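Local coordinates for prohead core protein protease (PDB 5JBL) that is a serine protease of the phage T4 prohead core that cleaves itself and many prohead proteins during capsid maturation, clearing space for the DNA genome, at residues P23-E28 and P106-D111. The protein carries 3 engineered substitutions. Residues are numbered along the deposited sequence; the frame is centred on the assembly and turned at random.
Sequences PQLLIE and PRANVD
Leu25 lays its forked end against the backbone of Pro106, Arg107 and Ala108. One branch, CD2, rests on the peptide that joins the first two, 3.5 Å from Pro106 C. The other branch, CD1, reaches the next residue and lies 3.8 Å from Ala108 CA. The methyls Leu25 CD1 and Ala108 CB are 4.1 Å apart, the apolar pair of the contact. Leu25 CG is anti to the backbone N (chi1 178°), which carries both methyls out from the strand to the loop. Ile27, two residues further along, brings up its CD1, 4.4 Å from Pro106 CA.

Arg107 joins in through its main chain, and its side chain leads away from the strand. The edge of its guanidinium meets Asn109 O in plane, but the bond from NH1 is weak, bent to 122° at the hydrogen. The stronger partner of NH1 is Glu101, by a salt bridge. Arg161 donates to both Arg107 O and Asn109 O, which ties the loop to strand 157-168. Strand 24-29 pairs antiparallel with that same strand. Further along the loop, Asn109 and Val110 pack on Trp190 of a neighbouring subunit.

The position is next to the catalytic centre. The Ile27 side chain touches Ala104 and lies close to Ala159, two active-site positions changed in this structure. This is consistent with an N-terminus that blocks the catalytic centre. Glu28 precedes the inferred autolysis bond, and Leu26-Ile27-Glu28 fits the L/I-X-E cleavage motif. No hydrogen bond crosses between the two segments, so Leu25 and Ile27 meet the loop by van der Waals packing alone.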
ATOM      1  N   PRO C  23       9.328  15.848  30.688  1.00 51.33           N
ATOM      2  CA  PRO C  23       8.173  15.231  30.012  1.00 44.26           C
ATOM      3  C   PRO C  23       8.579  14.335  28.849  1.00 40.71           C
ATOM      4  O   PRO C  23       9.406  14.699  28.006  1.00 40.45           O
ATOM      5  CB  PRO C  23       7.354  16.430  29.520  1.00 44.03           C
ATOM      6  CG  PRO C  23       8.283  17.565  29.496  1.00 48.53           C
ATOM      7  CD  PRO C  23       9.326  17.314  30.540  1.00 51.38           C
ATOM      8  N   GLN C  24       7.948  13.166  28.792  1.00 30.23           N
ATOM      9  CA  GLN C  24       8.267  12.152  27.799  1.00 25.19           C
ATOM     10  C   GLN C  24       6.975  11.548  27.265  1.00 25.66           C
ATOM     11  O   GLN C  24       5.898  11.718  27.841  1.00 20.39           O
ATOM     12  CB  GLN C  24       9.171  11.074  28.420  1.00 26.59           C
ATOM     13  CG  GLN C  24       8.472  10.228  29.478  1.00 30.64           C
ATOM     14  CD  GLN C  24       9.358   9.118  30.040  1.00 41.76           C
ATOM     15  OE1 GLN C  24      10.071   9.327  31.020  1.00 48.79           O
ATOM     16  NE2 GLN C  24       9.304   7.936  29.430  1.00 46.65           N
ATOM     17  N   LEU C  25       7.088  10.854  26.140  1.00 20.39           N
ATOM     18  CA  LEU C  25       5.964  10.093  25.620  1.00 19.48           C
ATOM     19  C   LEU C  25       5.743   8.879  26.508  1.00 17.63           C
ATOM     20  O   LEU C  25       6.672   8.105  26.742  1.00 18.64           O
ATOM     21  CB  LEU C  25       6.243   9.653  24.180  1.00 23.44           C
ATOM     22  CG  LEU C  25       5.193   8.796  23.462  1.00 22.77           C
ATOM     23  CD1 LEU C  25       3.916   9.596  23.182  1.00 21.23           C
ATOM     24  CD2 LEU C  25       5.735   8.162  22.173  1.00 20.56           C
ATOM     25  N   LEU C  26       4.516   8.716  26.996  1.00 20.26           N
ATOM     26  CA  LEU C  26       4.116   7.595  27.845  1.00 17.50           C
ATOM     27  C   LEU C  26       3.081   6.779  27.075  1.00 20.52           C
ATOM     28  O   LEU C  26       1.978   7.270  26.800  1.00 20.60           O
ATOM     29  CB  LEU C  26       3.553   8.101  29.175  1.00 17.05           C
ATOM     30  CG  LEU C  26       4.494   8.915  30.049  1.00 23.84           C
ATOM     31  CD1 LEU C  26       3.738   9.588  31.217  1.00 20.01           C
ATOM     32  CD2 LEU C  26       5.644   8.034  30.550  1.00 22.39           C
ATOM     33  N   ILE C  27       3.444   5.548  26.712  1.00 18.79           N
ATOM     34  CA  ILE C  27       2.557   4.613  26.024  1.00 17.37           C
ATOM     35  C   ILE C  27       2.215   3.487  26.986  1.00 17.77           C
ATOM     36  O   ILE C  27       3.111   2.868  27.562  1.00 22.34           O
ATOM     37  CB  ILE C  27       3.215   4.045  24.754  1.00 22.32           C
ATOM     38  CG1 ILE C  27       3.564   5.181  23.790  1.00 25.27           C
ATOM     39  CG2 ILE C  27       2.291   3.012  24.082  1.00 28.65           C
ATOM     40  CD1 ILE C  27       4.062   4.689  22.444  1.00 33.58           C
ATOM     41  N   GLU C  28       0.925   3.200  27.142  1.00 17.44           N
ATOM     42  CA  GLU C  28       0.495   2.162  28.067  1.00 19.40           C
ATOM     43  C   GLU C  28      -0.360   1.152  27.329  1.00 23.86           C
ATOM     44  O   GLU C  28      -1.118   1.519  26.436  1.00 23.69           O
ATOM     45  CB  GLU C  28      -0.311   2.741  29.224  1.00 21.02           C
ATOM     46  CG  GLU C  28       0.228   4.040  29.794  1.00 19.88           C
ATOM     47  CD  GLU C  28       1.572   3.891  30.494  1.00 26.38           C
ATOM     48  OE1 GLU C  28       1.978   2.752  30.817  1.00 27.88           O
ATOM     49  OE2 GLU C  28       2.233   4.928  30.718  1.00 24.67           O
ATOM     50  N   PRO C 106       5.615   5.447  18.051  1.00 22.41           N
ATOM     51  CA  PRO C 106       6.329   6.295  19.018  1.00 25.83           C
ATOM     52  C   PRO C 106       6.158   7.786  18.745  1.00 25.57           C
ATOM     53  O   PRO C 106       7.111   8.521  18.499  1.00 27.69           O
ATOM     54  CB  PRO C 106       7.779   5.825  18.848  1.00 23.50           C
ATOM     55  CG  PRO C 106       7.866   5.500  17.386  1.00 22.29           C
ATOM     56  CD  PRO C 106       6.523   4.909  17.017  1.00 25.31           C
ATOM     57  N   ARG C 107       4.913   8.241  18.724  1.00 19.00           N
ATOM     58  CA  ARG C 107       4.650   9.662  18.560  1.00 23.94           C
ATOM     59  C   ARG C 107       3.393   9.977  19.346  1.00 19.10           C
ATOM     60  O   ARG C 107       2.608   9.084  19.672  1.00 21.43           O
ATOM     61  CB  ARG C 107       4.563  10.078  17.087  1.00 28.21           C
ATOM     62  CG  ARG C 107       3.829   9.133  16.204  1.00 33.32           C
ATOM     63  CD  ARG C 107       3.889   9.548  14.720  1.00 27.31           C
ATOM     64  NE  ARG C 107       3.410   8.431  13.909  1.00 26.71           N
ATOM     65  CZ  ARG C 107       2.136   8.062  13.837  1.00 27.19           C
ATOM     66  NH1 ARG C 107       1.214   8.735  14.527  1.00 18.92           N
ATOM     67  NH2 ARG C 107       1.787   7.006  13.100  1.00 23.53           N
ATOM     68  N   ALA C 108       3.237  11.246  19.708  1.00 20.36           N
ATOM     69  CA  ALA C 108       2.118  11.658  20.554  1.00 21.38           C
ATOM     70  C   ALA C 108       0.820  11.899  19.789  1.00 25.86           C
ATOM     71  O   ALA C 108      -0.260  11.807  20.386  1.00 23.56           O
ATOM     72  CB  ALA C 108       2.492  12.924  21.321  1.00 22.40           C
ATOM     73  N   ASN C 109       0.904  12.213  18.502  1.00 23.99           N
ATOM     74  CA  ASN C 109      -0.222  12.599  17.662  1.00 24.45           C
ATOM     75  C   ASN C 109      -0.716  11.414  16.833  1.00 19.83           C
ATOM     76  O   ASN C 109       0.061  10.543  16.444  1.00 25.20           O
ATOM     77  CB  ASN C 109       0.215  13.731  16.725  1.00 31.57           C
ATOM     78  CG  ASN C 109       1.407  13.319  15.839  1.00 47.85           C
ATOM     79  OD1 ASN C 109       2.516  13.079  16.338  1.00 43.88           O
ATOM     80  ND2 ASN C 109       1.175  13.223  14.528  1.00 50.59           N
ATOM     81  N   VAL C 110      -2.018  11.386  16.554  1.00 21.28           N
ATOM     82  CA  VAL C 110      -2.543  10.394  15.623  1.00 21.38           C
ATOM     83  C   VAL C 110      -2.324  10.884  14.199  1.00 23.51           C
ATOM     84  O   VAL C 110      -2.448  12.079  13.898  1.00 23.34           O
ATOM     85  CB  VAL C 110      -4.032  10.088  15.899  1.00 20.58           C
ATOM     86  CG1 VAL C 110      -4.860  11.339  15.841  1.00 26.35           C
ATOM     87  CG2 VAL C 110      -4.581   9.114  14.870  1.00 22.18           C
ATOM     88  N   ASP C 111      -1.972   9.956  13.314  1.00 14.64           N
ATOM     89  CA  ASP C 111      -1.859  10.251  11.899  1.00 19.40           C
ATOM     90  C   ASP C 111      -3.169   9.840  11.246  1.00 15.28           C
ATOM     91  O   ASP C 111      -3.464   8.638  11.192  1.00 17.13           O
ATOM     92  CB  ASP C 111      -0.681   9.483  11.300  1.00 23.28           C
ATOM     93  CG  ASP C 111      -0.556   9.634   9.788  1.00 29.86           C
ATOM     94  OD1 ASP C 111      -1.469  10.171   9.128  1.00 24.87           O
ATOM     95  OD2 ASP C 111       0.466   9.156   9.247  1.00 34.91           O
TER